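Local coordinates for protein ureidoglycolate hydrolase (Arabidopsis thaliana, PDB 4PXE) that hydrolyses (S)-ureidoglycolate to glyoxylate, ammonium and carbon dioxide in plant purine breakdown, as a manganese-dependent homodimer of the peptidase M20 family, at residues Gly75-Thr89 with Leu118-Ile132. Sequence-based numbering, arbitrary orientation.
Sequences GKWDGLEPNLPAVAT and LKRSGFKPKRSLEII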
ATOM      1  N   GLY A  75      14.020  34.557  -7.112  1.00 16.05           N
ATOM      2  CA  GLY A  75      15.360  35.122  -7.190  1.00 17.05           C
ATOM      3  C   GLY A  75      15.434  36.148  -8.299  1.00 18.37           C
ATOM      4  O   GLY A  75      15.393  35.799  -9.482  1.00 18.19           O
ATOM      5  N   LYS A  76      15.536  37.424  -7.933  1.00 16.15           N
ATOM      6  CA  LYS A  76      15.466  38.499  -8.922  1.00 17.69           C
ATOM      7  C   LYS A  76      16.804  39.179  -9.233  1.00 18.91           C
ATOM      8  O   LYS A  76      17.601  39.459  -8.338  1.00 19.12           O
ATOM      9  CB  LYS A  76      14.451  39.569  -8.488  1.00 18.31           C
ATOM     10  CG  LYS A  76      14.350  40.742  -9.450  1.00 21.61           C
ATOM     11  CD  LYS A  76      13.271  41.743  -9.065  1.00 22.04           C
ATOM     12  CE  LYS A  76      11.884  41.250  -9.440  1.00 22.85           C
ATOM     13  NZ  LYS A  76      10.844  42.332  -9.260  1.00 24.17           N
ATOM     14  N   TRP A  77      17.030  39.412 -10.521  1.00 18.53           N
ATOM     15  CA  TRP A  77      18.103  40.276 -10.993  1.00 16.78           C
ATOM     16  C   TRP A  77      17.431  41.588 -11.390  1.00 20.29           C
ATOM     17  O   TRP A  77      16.676  41.633 -12.365  1.00 19.01           O
ATOM     18  CB  TRP A  77      18.803  39.609 -12.186  1.00 19.37           C
ATOM     19  CG  TRP A  77      19.923  40.376 -12.838  1.00 19.85           C
ATOM     20  CD1 TRP A  77      20.442  41.580 -12.456  1.00 22.19           C
ATOM     21  CD2 TRP A  77      20.648  39.980 -14.008  1.00 19.01           C
ATOM     22  NE1 TRP A  77      21.454  41.952 -13.315  1.00 22.99           N
ATOM     23  CE2 TRP A  77      21.598  40.987 -14.278  1.00 20.68           C
ATOM     24  CE3 TRP A  77      20.585  38.868 -14.855  1.00 19.53           C
ATOM     25  CZ2 TRP A  77      22.477  40.916 -15.358  1.00 21.36           C
ATOM     26  CZ3 TRP A  77      21.453  38.797 -15.926  1.00 21.64           C
ATOM     27  CH2 TRP A  77      22.386  39.818 -16.172  1.00 22.16           C
ATOM     28  N   ASP A  78      17.680  42.645 -10.614  1.00 20.58           N
ATOM     29  CA  ASP A  78      17.028  43.935 -10.834  1.00 24.14           C
ATOM     30  C   ASP A  78      17.484  44.573 -12.138  1.00 22.65           C
ATOM     31  O   ASP A  78      18.680  44.686 -12.400  1.00 24.36           O
ATOM     32  CB  ASP A  78      17.339  44.908  -9.692  1.00 26.21           C
ATOM     33  CG  ASP A  78      16.776  44.460  -8.366  1.00 30.12           C
ATOM     34  OD1 ASP A  78      17.405  44.780  -7.335  1.00 39.04           O
ATOM     35  OD2 ASP A  78      15.709  43.806  -8.341  1.00 28.29           O
ATOM     36  N   GLY A  79      16.526  45.002 -12.947  1.00 20.74           N
ATOM     37  CA  GLY A  79      16.833  45.646 -14.209  1.00 20.88           C
ATOM     38  C   GLY A  79      16.989  47.152 -14.073  1.00 23.91           C
ATOM     39  O   GLY A  79      16.819  47.714 -12.988  1.00 26.13           O
ATOM     40  N   LEU A  80      17.306  47.793 -15.194  1.00 22.87           N
ATOM     41  CA  LEU A  80      17.442  49.249 -15.269  1.00 23.16           C
ATOM     42  C   LEU A  80      16.110  49.939 -15.017  1.00 30.06           C
ATOM     43  O   LEU A  80      16.071  51.077 -14.541  1.00 30.45           O
ATOM     44  CB  LEU A  80      17.976  49.654 -16.643  1.00 28.85           C
ATOM     45  CG  LEU A  80      19.433  49.315 -16.953  1.00 35.33           C
ATOM     46  CD1 LEU A  80      19.738  49.547 -18.430  1.00 38.57           C
ATOM     47  CD2 LEU A  80      20.363  50.132 -16.074  1.00 40.53           C
ATOM     48  N   GLU A  81      15.020  49.251 -15.353  1.00 27.01           N
ATOM     49  CA  GLU A  81      13.674  49.757 -15.102  1.00 27.09           C
ATOM     50  C   GLU A  81      12.888  48.775 -14.234  1.00 25.30           C
ATOM     51  O   GLU A  81      12.000  48.066 -14.725  1.00 27.72           O
ATOM     52  CB  GLU A  81      12.957  50.030 -16.425  1.00 26.60           C
ATOM     53  CG  GLU A  81      13.619  51.144 -17.234  1.00 31.41           C
ATOM     54  CD  GLU A  81      12.859  51.495 -18.504  1.00 37.15           C
ATOM     55  OE1 GLU A  81      11.612  51.451 -18.490  1.00 37.54           O
ATOM     56  OE2 GLU A  81      13.516  51.821 -19.515  1.00 42.18           O
ATOM     57  N   PRO A  82      13.200  48.749 -12.929  1.00 25.73           N
ATOM     58  CA  PRO A  82      12.694  47.720 -12.010  1.00 24.94           C
ATOM     59  C   PRO A  82      11.195  47.794 -11.726  1.00 29.98           C
ATOM     60  O   PRO A  82      10.637  46.835 -11.193  1.00 26.42           O
ATOM     61  CB  PRO A  82      13.498  47.967 -10.731  1.00 27.97           C
ATOM     62  CG  PRO A  82      13.872  49.419 -10.798  1.00 28.60           C
ATOM     63  CD  PRO A  82      14.093  49.706 -12.250  1.00 27.35           C
ATOM     64  N   ASN A  83      10.548  48.904 -12.072  1.00 29.28           N
ATOM     65  CA  ASN A  83       9.107  49.022 -11.855  1.00 30.44           C
ATOM     66  C   ASN A  83       8.274  48.333 -12.937  1.00 28.00           C
ATOM     67  O   ASN A  83       7.075  48.114 -12.759  1.00 28.34           O
ATOM     68  CB  ASN A  83       8.694  50.492 -11.712  1.00 36.76           C
ATOM     69  CG  ASN A  83       9.293  51.152 -10.478  1.00 41.44           C
ATOM     70  OD1 ASN A  83       9.539  50.497  -9.464  1.00 40.98           O
ATOM     71  ND2 ASN A  83       9.533  52.460 -10.563  1.00 44.89           N
ATOM     72  N   LEU A  84       8.902  47.985 -14.058  1.00 26.39           N
ATOM     73  CA  LEU A  84       8.196  47.264 -15.110  1.00 26.26           C
ATOM     74  C   LEU A  84       7.945  45.832 -14.664  1.00 24.29           C
ATOM     75  O   LEU A  84       8.742  45.273 -13.914  1.00 25.03           O
ATOM     76  CB  LEU A  84       9.014  47.248 -16.399  1.00 24.29           C
ATOM     77  CG  LEU A  84       9.240  48.594 -17.092  1.00 26.08           C
ATOM     78  CD1 LEU A  84      10.136  48.396 -18.299  1.00 27.36           C
ATOM     79  CD2 LEU A  84       7.912  49.206 -17.503  1.00 29.94           C
ATOM     80  N   PRO A  85       6.826  45.244 -15.112  1.00 25.93           N
ATOM     81  CA  PRO A  85       6.620  43.807 -14.895  1.00 26.24           C
ATOM     82  C   PRO A  85       7.839  43.023 -15.390  1.00 22.66           C
ATOM     83  O   PRO A  85       8.319  43.260 -16.503  1.00 22.68           O
ATOM     84  CB  PRO A  85       5.392  43.503 -15.753  1.00 24.69           C
ATOM     85  CG  PRO A  85       4.619  44.808 -15.753  1.00 29.01           C
ATOM     86  CD  PRO A  85       5.669  45.882 -15.769  1.00 27.93           C
ATOM     87  N   ALA A  86       8.335  42.115 -14.553  1.00 22.27           N
ATOM     88  CA  ALA A  86       9.572  41.387 -14.834  1.00 22.71           C
ATOM     89  C   ALA A  86       9.348  40.234 -15.801  1.00 20.83           C
ATOM     90  O   ALA A  86       8.219  39.827 -16.050  1.00 19.68           O
ATOM     91  CB  ALA A  86      10.174  40.864 -13.542  1.00 21.65           C
ATOM     92  N   VAL A  87      10.441  39.730 -16.365  1.00 19.38           N
ATOM     93  CA  VAL A  87      10.397  38.480 -17.122  1.00 18.05           C
ATOM     94  C   VAL A  87      10.733  37.355 -16.162  1.00 17.47           C
ATOM     95  O   VAL A  87      11.792  37.369 -15.534  1.00 18.80           O
ATOM     96  CB  VAL A  87      11.411  38.477 -18.278  1.00 18.30           C
ATOM     97  CG1 VAL A  87      11.201  37.258 -19.171  1.00 20.53           C
ATOM     98  CG2 VAL A  87      11.294  39.770 -19.086  1.00 21.82           C
ATOM     99  N   ALA A  88       9.820  36.390 -16.040  1.00 16.04           N
ATOM    100  CA  ALA A  88       9.968  35.307 -15.073  1.00 15.57           C
ATOM    101  C   ALA A  88      10.292  33.981 -15.748  1.00 16.03           C
ATOM    102  O   ALA A  88       9.907  33.741 -16.890  1.00 15.76           O
ATOM    103  CB  ALA A  88       8.699  35.169 -14.221  1.00 16.47           C
ATOM    104  N   THR A  89      11.002  33.124 -15.024  1.00 15.42           N
ATOM    105  CA  THR A  89      11.262  31.774 -15.505  1.00 15.17           C
ATOM    106  C   THR A  89      11.418  30.862 -14.309  1.00 15.25           C
ATOM    107  O   THR A  89      11.861  31.296 -13.252  1.00 17.34           O
ATOM    108  CB  THR A  89      12.534  31.699 -16.386  1.00 15.06           C
ATOM    109  OG1 THR A  89      12.672  30.376 -16.937  1.00 15.33           O
ATOM    110  CG2 THR A  89      13.789  32.042 -15.574  1.00 16.07           C
ATOM    111  N   LEU A 118      24.263  35.057 -18.711  1.00 17.48           N
ATOM    112  CA  LEU A 118      24.004  36.440 -19.096  1.00 17.66           C
ATOM    113  C   LEU A 118      24.944  37.411 -18.384  1.00 18.82           C
ATOM    114  O   LEU A 118      25.436  38.376 -18.988  1.00 18.95           O
ATOM    115  CB  LEU A 118      22.550  36.802 -18.802  1.00 16.90           C
ATOM    116  CG  LEU A 118      21.534  36.207 -19.779  1.00 16.82           C
ATOM    117  CD1 LEU A 118      20.112  36.513 -19.305  1.00 18.66           C
ATOM    118  CD2 LEU A 118      21.766  36.714 -21.205  1.00 17.50           C
ATOM    119  N   LYS A 119      25.206  37.154 -17.108  1.00 18.38           N
ATOM    120  CA  LYS A 119      26.140  37.995 -16.360  1.00 21.10           C
ATOM    121  C   LYS A 119      27.563  37.897 -16.924  1.00 19.77           C
ATOM    122  O   LYS A 119      28.241  38.921 -17.054  1.00 21.17           O
ATOM    123  CB  LYS A 119      26.097  37.691 -14.857  1.00 21.75           C
ATOM    124  CG  LYS A 119      24.814  38.174 -14.193  1.00 23.94           C
ATOM    125  CD  LYS A 119      24.912  38.204 -12.672  1.00 29.82           C
ATOM    126  CE  LYS A 119      23.684  38.888 -12.063  1.00 28.68           C
ATOM    127  NZ  LYS A 119      23.814  39.126 -10.593  1.00 29.20           N
ATOM    128  N   ARG A 120      28.013  36.693 -17.274  1.00 19.40           N
ATOM    129  CA  ARG A 120      29.348  36.531 -17.865  1.00 20.38           C
ATOM    130  C   ARG A 120      29.470  37.293 -19.182  1.00 23.32           C
ATOM    131  O   ARG A 120      30.561  37.754 -19.546  1.00 24.28           O
ATOM    132  CB  ARG A 120      29.714  35.058 -18.075  1.00 20.05           C
ATOM    133  CG  ARG A 120      30.124  34.341 -16.806  1.00 20.01           C
ATOM    134  CD  ARG A 120      30.732  32.964 -17.077  1.00 22.17           C
ATOM    135  NE  ARG A 120      29.816  32.010 -17.708  1.00 20.36           N
ATOM    136  CZ  ARG A 120      29.017  31.180 -17.043  1.00 19.45           C
ATOM    137  NH1 ARG A 120      28.982  31.198 -15.716  1.00 18.86           N
ATOM    138  NH2 ARG A 120      28.241  30.333 -17.709  1.00 19.55           N
ATOM    139  N   SER A 121      28.353  37.429 -19.894  1.00 19.93           N
ATOM    140  CA  SER A 121      28.329  38.143 -21.165  1.00 20.93           C
ATOM    141  C   SER A 121      28.119  39.657 -21.020  1.00 23.30           C
ATOM    142  O   SER A 121      28.073  40.379 -22.022  1.00 25.79           O
ATOM    143  CB  SER A 121      27.267  37.550 -22.087  1.00 24.49           C
ATOM    144  OG  SER A 121      27.707  36.304 -22.599  1.00 21.48           O
ATOM    145  N   GLY A 122      27.987  40.126 -19.783  1.00 18.91           N
ATOM    146  CA  GLY A 122      27.795  41.545 -19.509  1.00 21.81           C
ATOM    147  C   GLY A 122      26.437  42.098 -19.906  1.00 21.21           C
ATOM    148  O   GLY A 122      26.284  43.292 -20.172  1.00 24.38           O
ATOM    149  N   PHE A 123      25.435  41.229 -19.949  1.00 20.74           N
ATOM    150  CA  PHE A 123      24.098  41.665 -20.309  1.00 21.26           C
ATOM    151  C   PHE A 123      23.529  42.610 -19.256  1.00 22.23           C
ATOM    152  O   PHE A 123      23.716  42.403 -18.054  1.00 22.64           O
ATOM    153  CB  PHE A 123      23.159  40.465 -20.503  1.00 21.06           C
ATOM    154  CG  PHE A 123      21.743  40.860 -20.795  1.00 20.16           C
ATOM    155  CD1 PHE A 123      21.420  41.501 -21.984  1.00 21.68           C
ATOM    156  CD2 PHE A 123      20.739  40.624 -19.870  1.00 20.64           C
ATOM    157  CE1 PHE A 123      20.120  41.886 -22.251  1.00 22.28           C
ATOM    158  CE2 PHE A 123      19.432  40.999 -20.136  1.00 21.42           C
ATOM    159  CZ  PHE A 123      19.127  41.635 -21.325  1.00 20.72           C
ATOM    160  N   LYS A 124      22.849  43.653 -19.723  1.00 22.57           N
ATOM    161  CA  LYS A 124      22.233  44.639 -18.845  1.00 23.74           C
ATOM    162  C   LYS A 124      20.716  44.640 -19.040  1.00 21.72           C
ATOM    163  O   LYS A 124      20.218  45.259 -19.970  1.00 23.31           O
ATOM    164  CB  LYS A 124      22.802  46.030 -19.147  1.00 23.73           C
ATOM    165  CG  LYS A 124      24.286  46.167 -18.815  1.00 28.19           C
ATOM    166  CD  LYS A 124      24.517  46.153 -17.309  1.00 37.00           C
ATOM    167  CE  LYS A 124      25.965  46.496 -16.944  1.00 45.79           C
ATOM    168  NZ  LYS A 124      26.926  45.393 -17.266  1.00 41.40           N
ATOM    169  N   PRO A 125      19.978  43.931 -18.165  1.00 20.28           N
ATOM    170  CA  PRO A 125      18.523  43.865 -18.350  1.00 20.10           C
ATOM    171  C   PRO A 125      17.819  45.214 -18.174  1.00 22.74           C
ATOM    172  O   PRO A 125      18.225  46.019 -17.332  1.00 23.36           O
ATOM    173  CB  PRO A 125      18.072  42.872 -17.266  1.00 22.54           C
ATOM    174  CG  PRO A 125      19.150  42.879 -16.252  1.00 26.42           C
ATOM    175  CD  PRO A 125      20.431  43.186 -16.980  1.00 24.30           C
ATOM    176  N   LYS A 126      16.785  45.446 -18.979  1.00 21.50           N
ATOM    177  CA  LYS A 126      15.890  46.578 -18.780  1.00 22.20           C
ATOM    178  C   LYS A 126      14.824  46.154 -17.771  1.00 22.67           C
ATOM    179  O   LYS A 126      14.836  46.592 -16.620  1.00 21.89           O
ATOM    180  CB  LYS A 126      15.257  47.013 -20.100  1.00 25.50           C
ATOM    181  CG  LYS A 126      14.408  48.264 -19.966  1.00 27.24           C
ATOM    182  CD  LYS A 126      13.770  48.660 -21.282  1.00 31.08           C
ATOM    183  CE  LYS A 126      12.593  47.764 -21.605  1.00 34.80           C
ATOM    184  NZ  LYS A 126      11.845  48.257 -22.795  1.00 39.97           N
ATOM    185  N   ARG A 127      13.915  45.276 -18.193  1.00 22.46           N
ATOM    186  CA  ARG A 127      13.039  44.593 -17.248  1.00 22.06           C
ATOM    187  C   ARG A 127      13.851  43.639 -16.395  1.00 20.52           C
ATOM    188  O   ARG A 127      14.772  42.985 -16.894  1.00 20.66           O
ATOM    189  CB  ARG A 127      11.982  43.776 -17.987  1.00 22.71           C
ATOM    190  CG  ARG A 127      11.032  44.611 -18.777  1.00 22.83           C
ATOM    191  CD  ARG A 127       9.976  43.748 -19.406  1.00 24.89           C
ATOM    192  NE  ARG A 127       8.981  44.585 -20.058  1.00 28.64           N
ATOM    193  CZ  ARG A 127       9.148  45.092 -21.263  1.00 35.52           C
ATOM    194  NH1 ARG A 127      10.275  44.831 -21.906  1.00 35.68           N
ATOM    195  NH2 ARG A 127       8.208  45.855 -21.814  1.00 40.33           N
ATOM    196  N   SER A 128      13.502  43.544 -15.116  1.00 21.45           N
ATOM    197  CA  SER A 128      14.154  42.603 -14.220  1.00 18.76           C
ATOM    198  C   SER A 128      13.908  41.190 -14.705  1.00 18.13           C
ATOM    199  O   SER A 128      12.932  40.928 -15.415  1.00 18.63           O
ATOM    200  CB  SER A 128      13.610  42.746 -12.800  1.00 19.70           C
ATOM    201  OG  SER A 128      13.876  44.053 -12.307  1.00 22.22           O
ATOM    202  N   LEU A 129      14.807  40.292 -14.329  1.00 16.81           N
ATOM    203  CA  LEU A 129      14.591  38.869 -14.546  1.00 16.32           C
ATOM    204  C   LEU A 129      14.365  38.211 -13.198  1.00 18.37           C
ATOM    205  O   LEU A 129      15.051  38.526 -12.227  1.00 19.89           O
ATOM    206  CB  LEU A 129      15.801  38.249 -15.252  1.00 19.18           C
ATOM    207  CG  LEU A 129      16.247  38.905 -16.561  1.00 17.48           C
ATOM    208  CD1 LEU A 129      17.441  38.152 -17.122  1.00 23.33           C
ATOM    209  CD2 LEU A 129      15.109  38.952 -17.571  1.00 19.29           C
ATOM    210  N   GLU A 130      13.408  37.287 -13.128  1.00 16.80           N
ATOM    211  CA  GLU A 130      13.140  36.618 -11.860  1.00 17.04           C
ATOM    212  C   GLU A 130      12.961  35.116 -12.030  1.00 15.20           C
ATOM    213  O   GLU A 130      12.154  34.672 -12.849  1.00 16.86           O
ATOM    214  CB  GLU A 130      11.929  37.241 -11.157  1.00 20.25           C
ATOM    215  CG  GLU A 130      11.741  36.766  -9.720  1.00 17.81           C
ATOM    216  CD  GLU A 130      10.817  37.674  -8.914  1.00 20.11           C
ATOM    217  OE1 GLU A 130       9.711  37.990  -9.397  1.00 22.46           O
ATOM    218  OE2 GLU A 130      11.210  38.077  -7.798  1.00 22.96           O
ATOM    219  N   ILE A 131      13.728  34.358 -11.252  1.00 15.76           N
ATOM    220  CA  ILE A 131      13.650  32.909 -11.250  1.00 15.12           C
ATOM    221  C   ILE A 131      12.689  32.465 -10.161  1.00 16.01           C
ATOM    222  O   ILE A 131      12.772  32.922  -9.017  1.00 17.73           O
ATOM    223  CB  ILE A 131      15.017  32.276 -10.974  1.00 16.26           C
ATOM    224  CG1 ILE A 131      16.034  32.733 -12.017  1.00 18.48           C
ATOM    225  CG2 ILE A 131      14.898  30.746 -10.964  1.00 17.22           C
ATOM    226  CD1 ILE A 131      17.393  32.122 -11.817  1.00 20.02           C
ATOM    227  N   ILE A 132      11.780  31.563 -10.515  1.00 14.92           N
ATOM    228  CA  ILE A 132      10.826  31.021  -9.561  1.00 15.01           C
ATOM    229  C   ILE A 132      11.093  29.541  -9.340  1.00 15.30           C
ATOM    230  O   ILE A 132      11.097  28.750 -10.290  1.00 15.50           O
ATOM    231  CB  ILE A 132       9.369  31.182 -10.042  1.00 15.76           C
ATOM    232  CG1 ILE A 132       9.048  32.647 -10.357  1.00 16.58           C
ATOM    233  CG2 ILE A 132       8.411  30.647  -8.991  1.00 16.11           C
ATOM    234  CD1 ILE A 132       7.688  32.846 -10.984  1.00 18.26           C
TER
HETATM  235  O   HOH W   1       8.643  40.482  -9.551  1.00 24.30           O
HETATM  236  O   HOH W   2      12.056  44.674 -10.513  1.00 24.83           O
HETATM  237  O   HOH W   3      11.401  45.337 -14.345  1.00 21.27           O
HETATM  238  O   HOH W   4      10.495  50.418 -21.559  1.00 45.25           O
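Trp77 is gripped between Pro125 and Lys119, one over each face of the indole. Pro125 CG sits 3.8 Å from the centroid of the five-membered ring, a CH-pi contact; Lys119 runs back over the opposite face, its extended chain bringing NZ to 4.5 Å from the same centroid, 4° off the normal, as a cation-pi pair. That ammonium is also hydrogen-bonded to Ala61 O. At the ring's edge Leu118 CB lies 3.7 Å from Trp77 CZ3. With CG anti to the backbone N (chi1 178°), the indole reaches Leu118 and Lys119 at the end of helix 105-120 and Phe123 just beyond it. Replacing Trp77 by an alanine is likely to leave a gap between Pro125 and Lys119 and the lysine without its aromatic partner.

The wetter, looser side is at Lys76, beside buried Glu130. Lys76 NZ stays 4.5 Å from Glu130 OE1, and a water bridges them; OE1 is also hydrogen-bonded to Tyr201 OH. A second water joins Lys76 NZ to Pro82 O and Ser128 OG.

The loops are tied together by well-ordered bonds: Ser128 OG accepts a hydrogen bond from Gly79 N at 2.9 Å, while Leu80 N donates to Pro125 O and Glu81 N to Lys126 O.

Strand 129-132 runs between two neighbours, antiparallel to 75-77 (Trp77 N to Leu129 O, 2.8 Å) and parallel to 86-89 (Val87 N to Ser128 O, 2.9 Å). Beyond 86-89 the sheet continues into strand 201-209, and on the Trp77 side helices 105-120 and 410-429 pack against it, Ile115 touching Trp77 and Leu424 touching Val87.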